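Local coordinates for protein probable porin (Pseudomonas aeruginosa, PDB 2Y0H) that probably forms a channel through the outer membrane as a porin of the OprD family, at residues L42-T47 against T96-Y101; T188-A193 against L211-P216; F294-E299 against A337-W342; P316-M321 against T346-V351. All coordinates share one frame; numbering follows the deposited sequence.

How the interactions relate
All four contacts belong to one 18-stranded antiparallel barrel. Interaction 1 comes first along the chain. It closes a loop of 48 residues and joins the segment that leads out of strand 30-43 to strand 87-101, across strand 51-64. Interaction 2 follows in series, closes a loop of 17 residues and pairs strands 191-200 and 204-216 of a hairpin. Interactions 3 and 4 close loops of 37 and 24 residues. Their segments alternate, so the two contacts cross. Interaction 3 ties the loop before strand 300-309 to the start of strand 339-351. Interaction 4 pairs the end of that strand with strand 318-330. Interactions 1 and 3 lie on opposite sides of the chain's centre.

Interaction 1. Residues L42-T47 against T96-Y101; sequences LQSGFT and TAKLRY. With C8E ((hydroxyethyloxy)tri(ethyloxy)octane), chain K; C8E ((hydroxyethyloxy)tri(ethyloxy)octane), chain F.
Lys98 reaches from its strand under Phe46 to the backbone of Ser44. The contact lies where strand 30-43 runs out, in an OprD-type beta barrel. Strand 51-64 stands between strands 30-43 and 87-101 in the sheet, so side chains bridge the gap. Lys98 can be followed from base to tip. CB lies near the rim of the Phe46 ring, 4.0 Å from CE1. CG and CD of Lys98 then pass along the same rim, with CD 3.5 Å from Phe46 CZ. CE lies over one ring face, 4.1 Å from the centroid, as a CH-pi contact. Beyond CG the chain is extended (chi3 -178°), which carries the ammonium past the ring. NZ of Lys98 donates to Ser44 O at 2.8 Å. The same NZ forms a salt bridge with Asp56 of strand 51-64, so its charge has a partner within the barrel wall.

Arg100 takes the opposite face of the ring. Its guanidinium lies flat on Phe46, with the planes 18° apart. The cation-pi contact is off-centre, because CZ of Arg100 lies above CD2 rather than above the middle of the ring. The bend at chi3 (62°) folds the chain so that CD also covers the face. Phe46 is thus held between two basic side chains. Two detergent molecules border the 42-47 segment, and Phe46 O lies 3.3 Å from C10 of one of them.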
# COMPACT_ATOMS: atom_id res chain seq x y z
N LEU A 42 9.76 -9.55 -16.48
CA LEU A 42 9.93 -10.77 -17.26
C LEU A 42 9.40 -11.91 -16.41
O LEU A 42 9.74 -12.01 -15.23
CB LEU A 42 11.40 -10.99 -17.59
CG LEU A 42 12.01 -10.46 -18.90
CD1 LEU A 42 11.41 -9.14 -19.36
CD2 LEU A 42 13.54 -10.36 -18.80
N GLN A 43 8.54 -12.76 -16.96
CA GLN A 43 8.01 -13.88 -16.19
C GLN A 43 8.05 -15.13 -17.05
O GLN A 43 7.48 -15.16 -18.13
CB GLN A 43 6.58 -13.63 -15.72
CG GLN A 43 6.33 -12.29 -15.03
CD GLN A 43 4.84 -11.99 -14.89
OE1 GLN A 43 4.21 -12.33 -13.90
NE2 GLN A 43 4.28 -11.35 -15.90
N SER A 44 8.75 -16.15 -16.57
CA SER A 44 8.83 -17.38 -17.32
C SER A 44 7.56 -18.14 -17.03
O SER A 44 6.87 -17.84 -16.07
CB SER A 44 10.02 -18.22 -16.84
OG SER A 44 9.66 -18.95 -15.68
N GLY A 45 7.24 -19.12 -17.87
CA GLY A 45 6.24 -20.10 -17.50
C GLY A 45 6.84 -21.04 -16.47
O GLY A 45 7.94 -20.80 -15.98
N PHE A 46 6.14 -22.13 -16.17
CA PHE A 46 6.64 -23.11 -15.20
C PHE A 46 7.11 -24.40 -15.86
O PHE A 46 6.45 -24.93 -16.76
CB PHE A 46 5.56 -23.43 -14.17
CG PHE A 46 5.45 -22.42 -13.07
CD1 PHE A 46 6.28 -22.50 -11.96
CD2 PHE A 46 4.53 -21.39 -13.14
CE1 PHE A 46 6.18 -21.57 -10.94
CE2 PHE A 46 4.43 -20.45 -12.12
CZ PHE A 46 5.25 -20.54 -11.03
N THR A 47 8.24 -24.93 -15.41
CA THR A 47 8.70 -26.24 -15.85
C THR A 47 7.62 -27.29 -15.60
O THR A 47 7.13 -27.43 -14.48
CB THR A 47 10.00 -26.64 -15.12
OG1 THR A 47 11.13 -26.31 -15.94
CG2 THR A 47 10.01 -28.14 -14.84
N THR A 96 13.56 -13.37 -9.30
CA THR A 96 12.66 -14.11 -8.42
C THR A 96 12.52 -15.55 -8.91
O THR A 96 11.90 -15.80 -9.95
CB THR A 96 11.27 -13.47 -8.38
OG1 THR A 96 11.40 -12.08 -8.09
CG2 THR A 96 10.41 -14.14 -7.34
N ALA A 97 13.11 -16.49 -8.18
CA ALA A 97 12.93 -17.90 -8.46
C ALA A 97 11.54 -18.27 -7.98
O ALA A 97 11.09 -17.75 -6.96
CB ALA A 97 13.99 -18.74 -7.73
N LYS A 98 10.84 -19.14 -8.71
CA LYS A 98 9.53 -19.60 -8.26
C LYS A 98 9.38 -21.12 -8.39
O LYS A 98 9.77 -21.70 -9.40
CB LYS A 98 8.39 -18.87 -9.00
CG LYS A 98 8.42 -18.96 -10.51
CD LYS A 98 7.51 -17.93 -11.16
CE LYS A 98 7.52 -18.08 -12.68
NZ LYS A 98 6.74 -17.03 -13.42
N LEU A 99 8.82 -21.74 -7.35
CA LEU A 99 8.47 -23.16 -7.38
C LEU A 99 6.97 -23.28 -7.22
O LEU A 99 6.34 -22.44 -6.57
CB LEU A 99 9.13 -23.92 -6.23
CG LEU A 99 10.64 -23.80 -6.01
CD1 LEU A 99 11.06 -24.68 -4.83
CD2 LEU A 99 11.41 -24.17 -7.25
N ARG A 100 6.39 -24.33 -7.79
CA ARG A 100 4.95 -24.54 -7.67
C ARG A 100 4.59 -26.02 -7.55
O ARG A 100 5.18 -26.87 -8.23
CB ARG A 100 4.23 -23.91 -8.86
CG ARG A 100 2.79 -23.58 -8.60
CD ARG A 100 2.24 -22.73 -9.74
NE ARG A 100 2.28 -23.45 -11.01
CZ ARG A 100 1.74 -23.00 -12.14
NH1 ARG A 100 1.11 -21.83 -12.15
NH2 ARG A 100 1.83 -23.73 -13.25
N TYR A 101 3.64 -26.32 -6.67
CA TYR A 101 3.14 -27.67 -6.48
C TYR A 101 1.69 -27.59 -6.02
O TYR A 101 1.38 -26.91 -5.05
CB TYR A 101 3.99 -28.42 -5.45
CG TYR A 101 3.55 -29.85 -5.20
CD1 TYR A 101 3.78 -30.85 -6.14
CD2 TYR A 101 2.93 -30.21 -4.02
CE1 TYR A 101 3.39 -32.16 -5.91
CE2 TYR A 101 2.54 -31.52 -3.78
CZ TYR A 101 2.77 -32.49 -4.73
OH TYR A 101 2.38 -33.79 -4.49
C8 C8E K . 6.41 -22.45 -20.61
O9 C8E K . 7.68 -22.22 -20.01
C10 C8E K . 8.09 -23.25 -19.13
C11 C8E K . 9.59 -23.54 -19.25
O12 C8E K . 10.38 -22.39 -18.99
C13 C8E K . 10.91 -22.36 -17.68
C14 C8E K . 12.11 -21.40 -17.57
O15 C8E K . 12.36 -20.70 -18.78
C1 C8E F . 14.62 -13.80 -17.17
C2 C8E F . 13.26 -14.46 -16.97
C3 C8E F . 13.06 -15.53 -18.04
C4 C8E F . 12.08 -15.10 -19.12
C5 C8E F . 11.45 -16.35 -19.74

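Interaction 2. Residues T188-A193 against L211-P216; sequences TPRLSA and LLHTLP
Arg190 O accepts the backbone N-H of Thr214 at 2.8 Å, in a nearly straight bond. Further along, Ser192 and Leu212 form a hydrogen-bonded pair. Ser192 N donates to Leu212 O at 3.0 Å, and Leu212 N returns a bond to Ser192 O at 2.9 Å. Leu191 and His213 face each other as a non-hydrogen-bonded pair. Their CA atoms give C-H...O contacts instead, Leu191 to Leu212 O and His213 to Arg190 O.

The turn before the strand is held from within. Thr188 OG1 accepts from Arg190 N at 2.9 Å, which makes an ST turn, and it takes a weak second bond from Leu191 N. The aliphatic part of Arg190 lies against Pro216, with the two CD atoms 3.6 Å apart. The bend at chi3 (-70°) brings the guanidinium over Thr188 OG1. NE2 of His213 lies near the edge of that guanidinium. On the side of the sheet that carries Leu191 and His213, CD1 of Leu191 meets CD2 of Leu211 tightly, at 3.3 Å. On its other edge the 211-216 strand bonds to strand 221-234, with His213 paired to Ser225 through the backbone. This ladder is that of an antiparallel hairpin in a porin barrel wall.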
# COMPACT_ATOMS: atom_id res chain seq x y z
N THR A 188 -18.06 -17.27 4.25
CA THR A 188 -19.07 -17.31 3.21
C THR A 188 -18.56 -16.37 2.14
O THR A 188 -17.54 -15.72 2.34
CB THR A 188 -20.45 -16.84 3.73
OG1 THR A 188 -20.48 -15.40 3.79
CG2 THR A 188 -20.72 -17.41 5.12
N PRO A 189 -19.25 -16.30 0.99
CA PRO A 189 -18.77 -15.36 -0.02
C PRO A 189 -19.04 -13.91 0.39
O PRO A 189 -18.60 -12.99 -0.29
CB PRO A 189 -19.60 -15.73 -1.26
CG PRO A 189 -20.13 -17.10 -0.98
CD PRO A 189 -20.35 -17.14 0.49
N ARG A 190 -19.74 -13.73 1.51
CA ARG A 190 -20.04 -12.40 2.06
C ARG A 190 -19.10 -12.04 3.21
O ARG A 190 -18.94 -10.86 3.54
CB ARG A 190 -21.48 -12.35 2.58
CG ARG A 190 -22.56 -12.00 1.55
CD ARG A 190 -23.96 -12.11 2.18
NE ARG A 190 -24.32 -13.50 2.45
CZ ARG A 190 -24.28 -14.09 3.65
NH1 ARG A 190 -23.89 -13.40 4.72
NH2 ARG A 190 -24.63 -15.36 3.79
N LEU A 191 -18.50 -13.05 3.83
CA LEU A 191 -17.78 -12.87 5.09
C LEU A 191 -16.45 -13.60 5.12
O LEU A 191 -16.40 -14.83 5.04
CB LEU A 191 -18.64 -13.36 6.25
CG LEU A 191 -17.95 -13.43 7.61
CD1 LEU A 191 -17.50 -12.07 8.07
CD2 LEU A 191 -18.90 -14.02 8.63
N SER A 192 -15.37 -12.84 5.28
CA SER A 192 -14.04 -13.43 5.40
C SER A 192 -13.27 -12.79 6.55
O SER A 192 -13.54 -11.66 6.94
CB SER A 192 -13.27 -13.29 4.10
OG SER A 192 -13.14 -11.93 3.76
N ALA A 193 -12.32 -13.54 7.09
CA ALA A 193 -11.52 -13.05 8.19
C ALA A 193 -10.05 -13.29 7.89
O ALA A 193 -9.70 -14.24 7.17
CB ALA A 193 -11.93 -13.73 9.49
N LEU A 211 -11.74 -8.24 9.58
CA LEU A 211 -13.03 -8.85 9.36
C LEU A 211 -13.68 -8.11 8.20
O LEU A 211 -14.00 -6.92 8.31
CB LEU A 211 -13.87 -8.72 10.63
CG LEU A 211 -14.75 -9.89 11.04
CD1 LEU A 211 -15.24 -9.69 12.47
CD2 LEU A 211 -15.92 -10.03 10.09
N LEU A 212 -13.86 -8.80 7.08
CA LEU A 212 -14.48 -8.19 5.91
C LEU A 212 -15.89 -8.74 5.65
O LEU A 212 -16.06 -9.92 5.32
CB LEU A 212 -13.59 -8.37 4.67
CG LEU A 212 -14.18 -7.78 3.40
CD1 LEU A 212 -14.40 -6.28 3.58
CD2 LEU A 212 -13.27 -8.07 2.19
N HIS A 213 -16.89 -7.87 5.81
CA HIS A 213 -18.28 -8.26 5.57
C HIS A 213 -18.94 -7.45 4.45
O HIS A 213 -18.96 -6.21 4.49
CB HIS A 213 -19.12 -8.18 6.85
CG HIS A 213 -20.52 -8.66 6.67
ND1 HIS A 213 -21.61 -7.82 6.62
CD2 HIS A 213 -21.01 -9.92 6.49
CE1 HIS A 213 -22.71 -8.52 6.43
NE2 HIS A 213 -22.37 -9.80 6.35
N THR A 214 -19.47 -8.15 3.46
CA THR A 214 -20.21 -7.52 2.37
C THR A 214 -21.68 -7.95 2.45
O THR A 214 -22.00 -9.14 2.41
CB THR A 214 -19.61 -7.85 0.99
OG1 THR A 214 -18.28 -7.30 0.89
CG2 THR A 214 -20.45 -7.23 -0.12
N LEU A 215 -22.56 -6.96 2.59
CA LEU A 215 -23.98 -7.19 2.75
C LEU A 215 -24.71 -6.67 1.51
O LEU A 215 -24.71 -5.46 1.26
CB LEU A 215 -24.50 -6.47 4.00
CG LEU A 215 -26.02 -6.48 4.27
CD1 LEU A 215 -26.49 -7.87 4.71
CD2 LEU A 215 -26.44 -5.43 5.31
N PRO A 216 -25.32 -7.56 0.72
CA PRO A 216 -26.13 -7.11 -0.43
C PRO A 216 -27.41 -6.42 0.06
O PRO A 216 -27.97 -6.83 1.06
CB PRO A 216 -26.48 -8.42 -1.16
CG PRO A 216 -25.55 -9.47 -0.56
CD PRO A 216 -25.32 -9.02 0.85

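Interaction 3. Residues F294-E299 against A337-W342; sequences FTRPQE and ADDSEW. With C8E ((hydroxyethyloxy)tri(ethyloxy)octane), chain L.
Arg296 and Glu341 cross at a slant, with the guanidinium and carboxylate planes 72° apart. NH1 of Arg296 reaches Glu341 OE1 at 3.0 Å. It meets that oxygen from above the carboxylate plane, so the salt bridge is not coplanar. NH2 of Arg296 points to Asp339 OD2 in a longer, weak bond of 3.4 Å. Here the planes are almost perpendicular, at 88°. One guanidinium thus spans two acids on the same strand. The bend of Arg296 at chi3 (70°) turns its end toward them.

The Phe294 and Glu341 side chains run past one another, pointing opposite ways. CG of Glu341 packs on CE2 of the ring at 3.5 Å, and OE2 sits over the ring face toward its rim. A water donates to Glu341 OE2 at 2.7 Å and accepts a weak bond from Phe294 N. Glu299 comes across Glu341 at about a right angle. Its OE1 takes the N-H of Arg296 at 3.1 Å, inside the type II turn from Arg296 to Glu299. Tyr369 of strand 361-371 also bonds to Glu341 OE1.

The loop before strand 300-309 is in this way fastened to the start of strand 339-351. Glu299 OE2 and Glu341 OE2 are only 2.4 Å apart in this buried cluster. Such a short separation may be imprecise, but it is consistent with a proton held by one of the acids, while Arg296 would offset remaining negative charge.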
# COMPACT_ATOMS: atom_id res chain seq x y z
N PHE A 294 -2.45 9.52 9.07
CA PHE A 294 -3.33 9.68 10.24
C PHE A 294 -3.13 8.57 11.27
O PHE A 294 -4.09 8.03 11.83
CB PHE A 294 -4.79 9.79 9.80
CG PHE A 294 -5.12 11.09 9.14
CD1 PHE A 294 -4.78 11.31 7.81
CD2 PHE A 294 -5.71 12.12 9.86
CE1 PHE A 294 -5.05 12.53 7.20
CE2 PHE A 294 -5.98 13.35 9.25
CZ PHE A 294 -5.65 13.55 7.93
N THR A 295 -1.87 8.23 11.51
CA THR A 295 -1.50 7.20 12.47
C THR A 295 -0.52 7.75 13.51
O THR A 295 0.28 7.01 14.06
CB THR A 295 -0.87 5.98 11.77
OG1 THR A 295 0.20 6.41 10.91
CG2 THR A 295 -1.94 5.23 10.95
N ARG A 296 -0.59 9.06 13.76
CA ARG A 296 0.33 9.70 14.71
C ARG A 296 -0.04 9.31 16.13
O ARG A 296 -1.15 8.82 16.37
CB ARG A 296 0.31 11.22 14.51
CG ARG A 296 0.94 11.64 13.19
CD ARG A 296 0.61 13.07 12.82
NE ARG A 296 1.27 14.03 13.70
CZ ARG A 296 1.34 15.33 13.45
NH1 ARG A 296 0.80 15.82 12.34
NH2 ARG A 296 1.96 16.14 14.30
N PRO A 297 0.88 9.52 17.09
CA PRO A 297 0.61 8.97 18.44
C PRO A 297 -0.74 9.48 18.99
O PRO A 297 -1.00 10.69 18.98
CB PRO A 297 1.79 9.49 19.28
CG PRO A 297 2.88 9.81 18.27
CD PRO A 297 2.17 10.25 17.03
N GLN A 298 -1.59 8.55 19.43
CA GLN A 298 -2.89 8.89 20.02
C GLN A 298 -3.93 9.55 19.10
O GLN A 298 -4.94 10.06 19.57
CB GLN A 298 -2.71 9.73 21.29
CG GLN A 298 -1.99 9.00 22.40
CD GLN A 298 -1.82 9.83 23.64
OE1 GLN A 298 -0.97 10.72 23.70
NE2 GLN A 298 -2.63 9.56 24.66
N GLU A 299 -3.69 9.54 17.79
CA GLU A 299 -4.59 10.24 16.89
C GLU A 299 -5.93 9.53 16.67
O GLU A 299 -5.98 8.33 16.45
CB GLU A 299 -3.92 10.47 15.55
CG GLU A 299 -4.71 11.33 14.59
CD GLU A 299 -3.88 11.73 13.40
OE1 GLU A 299 -2.81 11.13 13.22
OE2 GLU A 299 -4.27 12.64 12.64
N ALA A 337 -0.21 21.25 23.98
CA ALA A 337 -1.52 21.05 23.40
C ALA A 337 -1.39 20.03 22.27
O ALA A 337 -0.45 20.07 21.47
CB ALA A 337 -2.07 22.36 22.88
N ASP A 338 -2.35 19.11 22.22
CA ASP A 338 -2.44 18.15 21.14
C ASP A 338 -2.52 18.83 19.79
O ASP A 338 -3.11 19.91 19.66
CB ASP A 338 -3.68 17.27 21.34
CG ASP A 338 -3.64 16.51 22.64
OD1 ASP A 338 -2.56 16.49 23.25
OD2 ASP A 338 -4.67 15.94 23.05
N ASP A 339 -1.92 18.22 18.78
CA ASP A 339 -2.05 18.73 17.43
C ASP A 339 -3.34 18.17 16.83
O ASP A 339 -3.95 17.25 17.39
CB ASP A 339 -0.84 18.35 16.57
CG ASP A 339 -0.64 19.29 15.39
OD1 ASP A 339 -1.51 20.16 15.15
OD2 ASP A 339 0.40 19.16 14.70
N SER A 340 -3.75 18.75 15.71
CA SER A 340 -4.86 18.22 14.93
C SER A 340 -4.58 18.54 13.47
O SER A 340 -3.81 19.44 13.16
CB SER A 340 -6.19 18.83 15.37
OG SER A 340 -6.11 20.25 15.41
N GLU A 341 -5.20 17.78 12.57
CA GLU A 341 -4.90 17.91 11.15
C GLU A 341 -6.09 17.50 10.31
O GLU A 341 -6.97 16.77 10.78
CB GLU A 341 -3.66 17.07 10.79
CG GLU A 341 -3.85 15.55 10.97
CD GLU A 341 -2.55 14.74 10.85
OE1 GLU A 341 -1.50 15.31 10.51
OE2 GLU A 341 -2.58 13.53 11.11
N TRP A 342 -6.12 17.97 9.07
CA TRP A 342 -7.09 17.47 8.11
C TRP A 342 -6.50 17.39 6.71
O TRP A 342 -5.55 18.09 6.37
CB TRP A 342 -8.38 18.31 8.12
CG TRP A 342 -8.28 19.73 7.66
CD1 TRP A 342 -8.20 20.84 8.46
CD2 TRP A 342 -8.34 20.22 6.31
NE1 TRP A 342 -8.18 21.98 7.69
CE2 TRP A 342 -8.26 21.63 6.37
CE3 TRP A 342 -8.42 19.61 5.05
CZ2 TRP A 342 -8.27 22.44 5.23
CZ3 TRP A 342 -8.43 20.42 3.91
CH2 TRP A 342 -8.36 21.82 4.01
C7 C8E L . -10.00 20.84 12.22
C8 C8E L . -8.75 20.94 13.08
O9 C8E L . -7.60 20.94 12.25
C10 C8E L . -7.44 22.14 11.50
C11 C8E L . -6.01 22.65 11.60
O12 C8E L . -5.97 24.06 11.47
O HOH W 1 -0.72 11.88 9.96

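Interaction 4. Residues P316-M321 against T346-V351; sequences PGLNLM and TDLSYV. With C8E ((hydroxyethyloxy)tri(ethyloxy)octane), chain D.
Gly317 O is gripped by three groups. Val351 N donates to it at 2.7 Å, tilted from the carbonyl plane. A water donates to it at 2.9 Å, and Tyr350 CA adds a C-H...O contact. The same water accepts from Asn319 ND2 and lies 2.7 Å from Ser349 OG. It thus joins two polar side chains on one side of the sheet to the backbone at Gly317, just before strand 318-330. Gly317 has no side chain, and its backbone lies close against the end of the 346-351 strand.

Regular antiparallel pairing follows. Asn319 with Ser349, and Met321 with Asp347, each exchange two backbone bonds. The other side carries Leu318, Leu320, Leu348 and Tyr350. CB of Leu318 meets the edge of the Tyr350 ring at CD1, 3.5 Å away, and the two side chains cross at about a right angle. CG of Tyr350 is anti to its backbone N (chi1 -173°), which lays the ring beside Gly317 and Pro316. A second water links Tyr350 OH and Pro316 O. Detergent oxygen O12 lies over one face of the ring, 3.5 Å from CZ. Met321 runs alongside Asp347, with CE 3.5 Å from OD2.

Asp347 is also salt-bridged to Arg365 of strand 361-371. That strand flanks 339-351, while strand 300-309 flanks 318-330, so the hairpin forms the middle of a four-strand section of the barrel.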
# COMPACT_ATOMS: atom_id res chain seq x y z
N PRO A 316 -17.26 6.02 -20.09
CA PRO A 316 -16.58 4.90 -19.43
C PRO A 316 -15.09 5.22 -19.28
O PRO A 316 -14.54 5.92 -20.13
CB PRO A 316 -16.76 3.74 -20.42
CG PRO A 316 -17.68 4.23 -21.49
CD PRO A 316 -17.59 5.72 -21.49
N GLY A 317 -14.47 4.73 -18.21
CA GLY A 317 -13.06 4.96 -17.97
C GLY A 317 -12.78 6.21 -17.15
O GLY A 317 -11.63 6.47 -16.78
N LEU A 318 -13.82 6.99 -16.88
CA LEU A 318 -13.64 8.19 -16.08
C LEU A 318 -14.22 7.97 -14.66
O LEU A 318 -15.33 7.45 -14.51
CB LEU A 318 -14.26 9.41 -16.77
CG LEU A 318 -14.02 10.78 -16.14
CD1 LEU A 318 -12.56 11.24 -16.31
CD2 LEU A 318 -14.97 11.81 -16.70
N ASN A 319 -13.44 8.34 -13.64
CA ASN A 319 -13.85 8.15 -12.24
C ASN A 319 -13.46 9.33 -11.38
O ASN A 319 -12.34 9.83 -11.47
CB ASN A 319 -13.26 6.88 -11.62
CG ASN A 319 -13.76 5.61 -12.29
OD1 ASN A 319 -14.82 5.08 -11.94
ND2 ASN A 319 -12.98 5.11 -13.25
N LEU A 320 -14.39 9.77 -10.54
CA LEU A 320 -14.13 10.79 -9.54
C LEU A 320 -14.00 10.16 -8.15
O LEU A 320 -14.84 9.33 -7.76
CB LEU A 320 -15.28 11.79 -9.52
CG LEU A 320 -15.29 12.78 -8.35
CD1 LEU A 320 -14.12 13.73 -8.47
CD2 LEU A 320 -16.62 13.54 -8.29
N MET A 321 -12.96 10.51 -7.41
CA MET A 321 -12.88 10.16 -5.99
C MET A 321 -12.55 11.41 -5.18
O MET A 321 -11.60 12.12 -5.50
CB MET A 321 -11.84 9.07 -5.72
CG MET A 321 -11.84 8.50 -4.27
SD MET A 321 -11.13 9.57 -2.99
CE MET A 321 -9.37 9.50 -3.37
N THR A 346 -8.75 14.88 -3.91
CA THR A 346 -9.68 14.75 -5.01
C THR A 346 -8.91 14.19 -6.19
O THR A 346 -7.92 14.76 -6.63
CB THR A 346 -10.32 16.09 -5.39
OG1 THR A 346 -11.09 16.58 -4.28
CG2 THR A 346 -11.24 15.92 -6.59
N ASP A 347 -9.36 13.04 -6.68
CA ASP A 347 -8.71 12.38 -7.80
C ASP A 347 -9.68 12.29 -8.96
O ASP A 347 -10.84 11.92 -8.78
CB ASP A 347 -8.25 10.97 -7.41
CG ASP A 347 -7.14 10.99 -6.40
OD1 ASP A 347 -6.51 12.06 -6.28
OD2 ASP A 347 -6.88 9.96 -5.74
N LEU A 348 -9.21 12.67 -10.13
CA LEU A 348 -9.95 12.39 -11.34
C LEU A 348 -9.07 11.46 -12.15
O LEU A 348 -7.92 11.77 -12.44
CB LEU A 348 -10.25 13.68 -12.11
CG LEU A 348 -11.21 13.55 -13.29
CD1 LEU A 348 -12.59 13.04 -12.85
CD2 LEU A 348 -11.33 14.88 -14.02
N SER A 349 -9.61 10.31 -12.49
CA SER A 349 -8.83 9.34 -13.22
C SER A 349 -9.55 8.97 -14.51
O SER A 349 -10.78 8.88 -14.55
CB SER A 349 -8.56 8.11 -12.35
OG SER A 349 -9.52 7.10 -12.56
N TYR A 350 -8.79 8.77 -15.58
CA TYR A 350 -9.37 8.45 -16.87
C TYR A 350 -8.53 7.41 -17.60
O TYR A 350 -7.36 7.64 -17.88
CB TYR A 350 -9.50 9.71 -17.74
CG TYR A 350 -10.25 9.45 -19.03
CD1 TYR A 350 -11.56 8.99 -19.01
CD2 TYR A 350 -9.65 9.66 -20.27
CE1 TYR A 350 -12.25 8.75 -20.17
CE2 TYR A 350 -10.34 9.42 -21.45
CZ TYR A 350 -11.64 8.96 -21.39
OH TYR A 350 -12.35 8.70 -22.53
N VAL A 351 -9.13 6.26 -17.88
CA VAL A 351 -8.52 5.27 -18.73
C VAL A 351 -8.98 5.50 -20.17
O VAL A 351 -10.17 5.33 -20.50
CB VAL A 351 -8.86 3.84 -18.30
CG1 VAL A 351 -8.12 2.83 -19.19
CG2 VAL A 351 -8.51 3.62 -16.81
C8 C8E D . -9.93 13.76 -18.12
O9 C8E D . -11.04 14.24 -18.86
C10 C8E D . -10.98 13.85 -20.21
C11 C8E D . -12.33 13.27 -20.65
O12 C8E D . -12.15 12.45 -21.79
O HOH W 2 -14.79 7.71 -22.08
O HOH W 3 -10.53 5.38 -14.33